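Long-range contacts in NAD-dependent protein deacylase 2 (Archaeoglobus fulgidus, PDB 4TWJ), which removes acetyl and longer acyl groups from protein lysines at the expense of NAD, and deacetylates the archaeal chromatin protein Alba: residues A18-A24 and K95-N101; A51-F56 and L164-P168. All coordinates share one frame; numbering follows the deposited sequence.

Overall arrangement
Contact 1 lies inside the protein, pairing two neighbouring strands of the parallel Rossmann-type sheet, and the loops that leave those strands carry NAD-binding residues. Contact 2 sits about 18 Å from the centre of the chain, where residues 51-56 meet the loop 164-168 beside the bound acylated peptide. The two centres are 22 Å apart and the nearest atoms about 7 Å, without touching. Both approach His118, the predicted proton acceptor: the side chain of Gln100 in contact 1 comes within about 4 Å of its side chain, that of Phe165 in contact 2 within about 7 Å. Contact 1 thus serves the cofactor side, contact 2 the peptide.

Contact 1: A18-A24 and K95-N101; sequences AVVFTGA and KAVITQN. With ACT (acetate ion), chain F.
Val20 and Val97 sit side by side in adjacent parallel strands of the Rossmann-type sheet of the sirtuin fold, 18-22 beside 95-99. Five backbone bonds form the ladder, from Lys95 N to Ala18 O at one end to Gln100 N to Thr22 O at the other; in the middle Ile98 N reaches Val20 O at 2.7 Å. Ala96 N, buried here, has no partner. On the face of Val19, Phe21 and Ile98, Ile98 CD1 meets Val19 CG1 at 3.6 Å, while its CG2, placed anti to the backbone N, packs obliquely against Phe21 CD1 at 3.8 Å. Opposite, on the face of Val20 and Val97, the hydroxyls Thr22 OG1 and Thr99 OG1 share a hydrogen bond of 2.8 Å, and Thr22 OG1 has a second partner in His106 NE2. Thr99 OG1 also accepts from Asn101 N at 3.0 Å, closing an ST turn at the strand end. There the NAD-binding residues gather: Gln100 NE2 lies 3.2 Å from Phe21 CE2, the amide turned 42° from the ring, and bonds to Ser192 OG. Ala24 N donates to an acetate ion, probably from the crystallisation liquor, which Ser193 also holds. Asn101 ND2 donates to Gly23 O at 3.0 Å, in its own amide plane but from above the carbonyl plane, 71° out of it.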
ATOM      1  N   ALA A  18      -3.853  -1.767  16.593  1.00 13.12           N
ATOM      2  CA  ALA A  18      -2.869  -2.239  15.621  1.00 12.61           C
ATOM      3  C   ALA A  18      -3.076  -1.580  14.255  1.00 12.07           C
ATOM      4  O   ALA A  18      -4.208  -1.369  13.817  1.00 12.26           O
ATOM      5  CB  ALA A  18      -2.939  -3.749  15.502  1.00 12.81           C
ATOM      6  N   VAL A  19      -1.966  -1.252  13.596  1.00 11.41           N
ATOM      7  CA  VAL A  19      -1.972  -0.659  12.261  1.00 11.04           C
ATOM      8  C   VAL A  19      -1.115  -1.526  11.340  1.00 10.81           C
ATOM      9  O   VAL A  19      -0.066  -2.020  11.752  1.00 10.60           O
ATOM     10  CB  VAL A  19      -1.417   0.782  12.299  1.00 11.08           C
ATOM     11  CG1 VAL A  19      -1.205   1.340  10.895  1.00 11.21           C
ATOM     12  CG2 VAL A  19      -2.355   1.674  13.102  1.00 11.09           C
ATOM     13  N   VAL A  20      -1.584  -1.720  10.111  1.00 10.50           N
ATOM     14  CA  VAL A  20      -0.827  -2.441   9.090  1.00 10.55           C
ATOM     15  C   VAL A  20      -0.437  -1.475   7.975  1.00 10.47           C
ATOM     16  O   VAL A  20      -1.245  -0.648   7.560  1.00 10.62           O
ATOM     17  CB  VAL A  20      -1.631  -3.630   8.531  1.00 10.61           C
ATOM     18  CG1 VAL A  20      -0.874  -4.308   7.397  1.00 10.72           C
ATOM     19  CG2 VAL A  20      -1.926  -4.620   9.646  1.00 10.66           C
ATOM     20  N   PHE A  21       0.809  -1.591   7.517  1.00 10.15           N
ATOM     21  CA  PHE A  21       1.402  -0.704   6.514  1.00 10.12           C
ATOM     22  C   PHE A  21       1.908  -1.596   5.383  1.00 10.32           C
ATOM     23  O   PHE A  21       2.713  -2.500   5.628  1.00 10.25           O
ATOM     24  CB  PHE A  21       2.544   0.079   7.167  1.00  9.97           C
ATOM     25  CG  PHE A  21       3.317   0.973   6.234  1.00 10.05           C
ATOM     26  CD1 PHE A  21       3.075   2.339   6.203  1.00 10.13           C
ATOM     27  CD2 PHE A  21       4.335   0.458   5.435  1.00 10.16           C
ATOM     28  CE1 PHE A  21       3.812   3.173   5.376  1.00 10.22           C
ATOM     29  CE2 PHE A  21       5.074   1.288   4.606  1.00 10.27           C
ATOM     30  CZ  PHE A  21       4.809   2.645   4.578  1.00 10.26           C
ATOM     31  N   THR A  22       1.434  -1.367   4.159  1.00 10.66           N
ATOM     32  CA  THR A  22       1.792  -2.248   3.043  1.00 11.05           C
ATOM     33  C   THR A  22       2.368  -1.521   1.840  1.00 11.43           C
ATOM     34  O   THR A  22       2.044  -0.363   1.578  1.00 11.23           O
ATOM     35  CB  THR A  22       0.587  -3.093   2.579  1.00 11.12           C
ATOM     36  OG1 THR A  22      -0.410  -2.247   1.991  1.00 11.44           O
ATOM     37  CG2 THR A  22      -0.015  -3.845   3.758  1.00 11.14           C
ATOM     38  N   GLY A  23       3.214  -2.241   1.107  1.00 12.23           N
ATOM     39  CA  GLY A  23       3.790  -1.768  -0.147  1.00 12.85           C
ATOM     40  C   GLY A  23       3.678  -2.822  -1.231  1.00 13.84           C
ATOM     41  O   GLY A  23       2.910  -3.784  -1.105  1.00 13.80           O
ATOM     42  N   ALA A  24       4.468  -2.647  -2.289  1.00 14.77           N
ATOM     43  CA  ALA A  24       4.325  -3.438  -3.517  1.00 16.05           C
ATOM     44  C   ALA A  24       4.565  -4.939  -3.351  1.00 17.22           C
ATOM     45  O   ALA A  24       4.088  -5.728  -4.171  1.00 17.73           O
ATOM     46  CB  ALA A  24       5.235  -2.883  -4.604  1.00 16.32           C
ATOM     47  N   LYS A  95      -6.956  -1.605  13.163  1.00 14.23           N
ATOM     48  CA  LYS A  95      -7.815  -0.421  13.119  1.00 14.75           C
ATOM     49  C   LYS A  95      -7.658   0.386  11.834  1.00 14.07           C
ATOM     50  O   LYS A  95      -8.524   1.201  11.500  1.00 14.43           O
ATOM     51  CB  LYS A  95      -7.495   0.495  14.302  1.00 15.52           C
ATOM     52  CG  LYS A  95      -7.532  -0.183  15.659  1.00 16.64           C
ATOM     53  CD  LYS A  95      -8.895  -0.765  15.962  1.00 17.44           C
ATOM     54  CE  LYS A  95      -8.958  -1.279  17.390  1.00 18.28           C
ATOM     55  NZ  LYS A  95     -10.330  -1.719  17.743  1.00 19.12           N
ATOM     56  N   ALA A  96      -6.547   0.184  11.135  1.00 13.08           N
ATOM     57  CA  ALA A  96      -6.286   0.889   9.888  1.00 12.60           C
ATOM     58  C   ALA A  96      -5.258   0.145   9.059  1.00 12.22           C
ATOM     59  O   ALA A  96      -4.342  -0.469   9.597  1.00 11.99           O
ATOM     60  CB  ALA A  96      -5.787   2.298  10.167  1.00 12.48           C
ATOM     61  N   VAL A  97      -5.428   0.213   7.744  1.00 12.11           N
ATOM     62  CA  VAL A  97      -4.426  -0.253   6.803  1.00 12.12           C
ATOM     63  C   VAL A  97      -3.918   0.980   6.071  1.00 12.08           C
ATOM     64  O   VAL A  97      -4.694   1.708   5.452  1.00 12.69           O
ATOM     65  CB  VAL A  97      -4.999  -1.257   5.787  1.00 12.30           C
ATOM     66  CG1 VAL A  97      -3.926  -1.674   4.788  1.00 12.38           C
ATOM     67  CG2 VAL A  97      -5.570  -2.468   6.506  1.00 12.45           C
ATOM     68  N   ILE A  98      -2.621   1.233   6.188  1.00 11.54           N
ATOM     69  CA  ILE A  98      -1.970   2.300   5.453  1.00 11.29           C
ATOM     70  C   ILE A  98      -1.263   1.644   4.282  1.00 11.32           C
ATOM     71  O   ILE A  98      -0.445   0.753   4.484  1.00 11.09           O
ATOM     72  CB  ILE A  98      -0.940   3.039   6.331  1.00 11.28           C
ATOM     73  CG1 ILE A  98      -1.624   3.661   7.554  1.00 11.39           C
ATOM     74  CG2 ILE A  98      -0.221   4.109   5.524  1.00 11.35           C
ATOM     75  CD1 ILE A  98      -0.667   4.098   8.640  1.00 11.49           C
ATOM     76  N   THR A  99      -1.562   2.067   3.058  1.00 11.43           N
ATOM     77  CA  THR A  99      -0.942   1.425   1.903  1.00 11.70           C
ATOM     78  C   THR A  99      -0.309   2.412   0.930  1.00 12.11           C
ATOM     79  O   THR A  99      -0.810   3.518   0.723  1.00 11.79           O
ATOM     80  CB  THR A  99      -1.921   0.493   1.148  1.00 11.74           C
ATOM     81  OG1 THR A  99      -1.192  -0.264   0.176  1.00 11.71           O
ATOM     82  CG2 THR A  99      -3.028   1.278   0.457  1.00 11.76           C
ATOM     83  N   GLN A 100       0.796   1.973   0.340  1.00 12.80           N
ATOM     84  CA  GLN A 100       1.473   2.700  -0.720  1.00 13.48           C
ATOM     85  C   GLN A 100       0.931   2.281  -2.084  1.00 13.56           C
ATOM     86  O   GLN A 100       1.294   2.872  -3.098  1.00 13.04           O
ATOM     87  CB  GLN A 100       2.974   2.409  -0.670  1.00 14.45           C
ATOM     88  CG  GLN A 100       3.642   2.819   0.632  1.00 15.39           C
ATOM     89  CD  GLN A 100       5.123   2.509   0.657  1.00 16.55           C
ATOM     90  OE1 GLN A 100       5.921   3.194   0.022  1.00 18.88           O
ATOM     91  NE2 GLN A 100       5.503   1.477   1.396  1.00 17.13           N
ATOM     92  N   ASN A 101       0.077   1.257  -2.097  1.00 13.75           N
ATOM     93  CA  ASN A 101      -0.385   0.632  -3.336  1.00 14.33           C
ATOM     94  C   ASN A 101      -1.617   1.309  -3.918  1.00 14.83           C
ATOM     95  O   ASN A 101      -2.424   1.876  -3.189  1.00 14.35           O
ATOM     96  CB  ASN A 101      -0.686  -0.848  -3.091  1.00 14.38           C
ATOM     97  CG  ASN A 101       0.492  -1.591  -2.496  1.00 14.35           C
ATOM     98  OD1 ASN A 101       1.646  -1.243  -2.738  1.00 14.50           O
ATOM     99  ND2 ASN A 101       0.204  -2.617  -1.702  1.00 14.45           N
TER
HETATM  100  C   ACT F 304       8.350  -1.628  -1.964  1.00 34.89           C
HETATM  101  O   ACT F 304       9.300  -1.166  -1.300  1.00 35.58           O
HETATM  102  OXT ACT F 304       7.258  -1.029  -2.048  1.00 35.37           O
HETATM  103  CH3 ACT F 304       8.529  -2.936  -2.674  1.00 35.31           C

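Contact 2: A51-F56 and L164-P168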
ATOM      1  N   ALA A  51       7.253   6.675 -13.953  1.00 22.39           N
ATOM      2  CA  ALA A  51       6.374   6.835 -12.788  1.00 20.71           C
ATOM      3  C   ALA A  51       6.494   8.170 -12.042  1.00 18.92           C
ATOM      4  O   ALA A  51       6.088   8.263 -10.883  1.00 18.16           O
ATOM      5  CB  ALA A  51       6.603   5.677 -11.823  1.00 20.94           C
ATOM      6  N   SER A  52       7.019   9.199 -12.703  1.00 17.46           N
ATOM      7  CA  SER A  52       7.152  10.527 -12.099  1.00 16.57           C
ATOM      8  C   SER A  52       6.289  11.557 -12.825  1.00 15.97           C
ATOM      9  O   SER A  52       5.906  11.359 -13.984  1.00 15.73           O
ATOM     10  CB  SER A  52       8.615  10.980 -12.108  1.00 16.32           C
ATOM     11  OG  SER A  52       9.024  11.394 -13.403  1.00 16.20           O
ATOM     12  N   ILE A  53       5.995  12.661 -12.144  1.00 15.44           N
ATOM     13  CA  ILE A  53       5.170  13.721 -12.723  1.00 15.25           C
ATOM     14  C   ILE A  53       5.882  14.418 -13.889  1.00 15.14           C
ATOM     15  O   ILE A  53       5.242  14.743 -14.893  1.00 14.92           O
ATOM     16  CB  ILE A  53       4.683  14.744 -11.661  1.00 15.48           C
ATOM     17  CG1 ILE A  53       3.691  15.740 -12.275  1.00 15.60           C
ATOM     18  CG2 ILE A  53       5.844  15.481 -11.005  1.00 15.58           C
ATOM     19  CD1 ILE A  53       2.441  15.100 -12.838  1.00 15.72           C
ATOM     20  N   SER A  54       7.193  14.624 -13.777  1.00 14.91           N
ATOM     21  CA  SER A  54       7.956  15.198 -14.890  1.00 15.17           C
ATOM     22  C   SER A  54       7.934  14.252 -16.093  1.00 14.66           C
ATOM     23  O   SER A  54       7.816  14.695 -17.237  1.00 14.99           O
ATOM     24  CB  SER A  54       9.396  15.521 -14.473  1.00 15.78           C
ATOM     25  OG  SER A  54      10.064  14.374 -13.985  1.00 16.80           O
ATOM     26  N   GLY A  55       8.036  12.951 -15.830  1.00 14.26           N
ATOM     27  CA  GLY A  55       7.945  11.939 -16.881  1.00 14.17           C
ATOM     28  C   GLY A  55       6.584  11.940 -17.550  1.00 13.97           C
ATOM     29  O   GLY A  55       6.480  11.911 -18.785  1.00 14.38           O
ATOM     30  N   PHE A  56       5.532  11.976 -16.737  1.00 13.70           N
ATOM     31  CA  PHE A  56       4.165  11.999 -17.261  1.00 13.68           C
ATOM     32  C   PHE A  56       3.900  13.229 -18.131  1.00 14.21           C
ATOM     33  O   PHE A  56       3.236  13.129 -19.164  1.00 14.22           O
ATOM     34  CB  PHE A  56       3.139  11.942 -16.122  1.00 13.31           C
ATOM     35  CG  PHE A  56       1.726  11.793 -16.603  1.00 13.05           C
ATOM     36  CD1 PHE A  56       1.190  10.535 -16.843  1.00 13.01           C
ATOM     37  CD2 PHE A  56       0.940  12.908 -16.838  1.00 13.13           C
ATOM     38  CE1 PHE A  56      -0.106  10.395 -17.302  1.00 12.89           C
ATOM     39  CE2 PHE A  56      -0.362  12.773 -17.299  1.00 13.14           C
ATOM     40  CZ  PHE A  56      -0.881  11.517 -17.531  1.00 12.90           C
ATOM     41  N   LEU A 164       2.259  10.340  -8.276  1.00 12.36           N
ATOM     42  CA  LEU A 164       3.472   9.944  -8.973  1.00 12.42           C
ATOM     43  C   LEU A 164       4.671  10.485  -8.215  1.00 12.37           C
ATOM     44  O   LEU A 164       4.537  11.401  -7.405  1.00 11.69           O
ATOM     45  CB  LEU A 164       3.484  10.498 -10.400  1.00 12.80           C
ATOM     46  CG  LEU A 164       2.328  10.033 -11.284  1.00 12.97           C
ATOM     47  CD1 LEU A 164       2.429  10.682 -12.658  1.00 13.11           C
ATOM     48  CD2 LEU A 164       2.313   8.521 -11.396  1.00 13.08           C
ATOM     49  N   PHE A 165       5.846   9.924  -8.480  1.00 12.44           N
ATOM     50  CA  PHE A 165       7.069  10.468  -7.898  1.00 12.66           C
ATOM     51  C   PHE A 165       7.188  11.945  -8.267  1.00 12.72           C
ATOM     52  O   PHE A 165       6.904  12.336  -9.399  1.00 12.72           O
ATOM     53  CB  PHE A 165       8.297   9.672  -8.343  1.00 12.88           C
ATOM     54  CG  PHE A 165       8.439   8.352  -7.636  1.00 13.26           C
ATOM     55  CD1 PHE A 165       9.110   8.271  -6.424  1.00 13.32           C
ATOM     56  CD2 PHE A 165       7.886   7.194  -8.168  1.00 13.53           C
ATOM     57  CE1 PHE A 165       9.234   7.062  -5.758  1.00 13.53           C
ATOM     58  CE2 PHE A 165       8.009   5.980  -7.510  1.00 13.72           C
ATOM     59  CZ  PHE A 165       8.682   5.913  -6.300  1.00 13.70           C
ATOM     60  N   GLY A 166       7.551  12.765  -7.285  1.00 12.78           N
ATOM     61  CA  GLY A 166       7.653  14.208  -7.472  1.00 12.92           C
ATOM     62  C   GLY A 166       6.394  14.990  -7.130  1.00 13.20           C
ATOM     63  O   GLY A 166       6.401  16.219  -7.204  1.00 13.67           O
ATOM     64  N   GLU A 167       5.322  14.294  -6.750  1.00 13.30           N
ATOM     65  CA  GLU A 167       4.081  14.944  -6.322  1.00 13.49           C
ATOM     66  C   GLU A 167       3.906  14.841  -4.812  1.00 13.41           C
ATOM     67  O   GLU A 167       4.326  13.859  -4.206  1.00 13.28           O
ATOM     68  CB  GLU A 167       2.867  14.295  -6.990  1.00 13.83           C
ATOM     69  CG  GLU A 167       2.851  14.406  -8.501  1.00 14.20           C
ATOM     70  CD  GLU A 167       1.494  14.074  -9.086  1.00 14.42           C
ATOM     71  OE1 GLU A 167       0.753  15.015  -9.453  1.00 15.33           O
ATOM     72  OE2 GLU A 167       1.158  12.878  -9.162  1.00 14.25           O
ATOM     73  N   PRO A 168       3.249  15.843  -4.201  1.00 13.61           N
ATOM     74  CA  PRO A 168       2.917  15.730  -2.785  1.00 13.65           C
ATOM     75  C   PRO A 168       1.760  14.761  -2.572  1.00 13.61           C
ATOM     76  O   PRO A 168       0.993  14.489  -3.501  1.00 13.62           O
ATOM     77  CB  PRO A 168       2.503  17.156  -2.416  1.00 13.81           C
ATOM     78  CG  PRO A 168       1.930  17.704  -3.671  1.00 13.93           C
ATOM     79  CD  PRO A 168       2.731  17.091  -4.790  1.00 13.81           C
TER
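Ile53 and Leu164 bury the largest areas here, with Phe165 and Ala51 next, around a single backbone bridge. Phe165 N donates to Ala51 O at 2.9 Å, and Ile53 N returns a bond of the same length to Phe165 O. The bridge thus grips Phe165 through both its N and its O. Leu164 reaches in with CB against Ala51 O and CD1 against Phe56 CB (3.8 Å), the two side chains crossing at about a right angle. The Phe165 ring turns its edge to Ala51 O, 3.4 Å from CD2, and CD2 also packs on Ala51 CB. Ile53 CB rests on Glu167 CG at 3.7 Å; the CG1 branch, anti to the backbone N (chi1 -173°), brings CD1 beside Glu167 OE1, at about a right angle to the glutamate chain. A type II turn runs from Leu164 to Glu167 and is braced from within: Glu167 OE2 accepts from Leu164 N at 2.9 Å through its anti lone pair, and forms a salt bridge with Lys159. With an alanine in place of Glu167, Leu164 N and Lys159 would probably lose their carboxylate partner and a gap would open beside Ile53. Across the bridge, Ser52 is the N-cap of helix 53-58, its OG accepting from Gly55 N at 3.0 Å and also hydrogen-bonded to Glu48 O. Ala51 and Phe165 pack on a modified side chain of the bound peptide, and Gly166 and Glu167 bond to its backbone, as expected of the substrate-binding cleft of a sirtuin, where an enzyme loop pairs with the peptide in beta fashion.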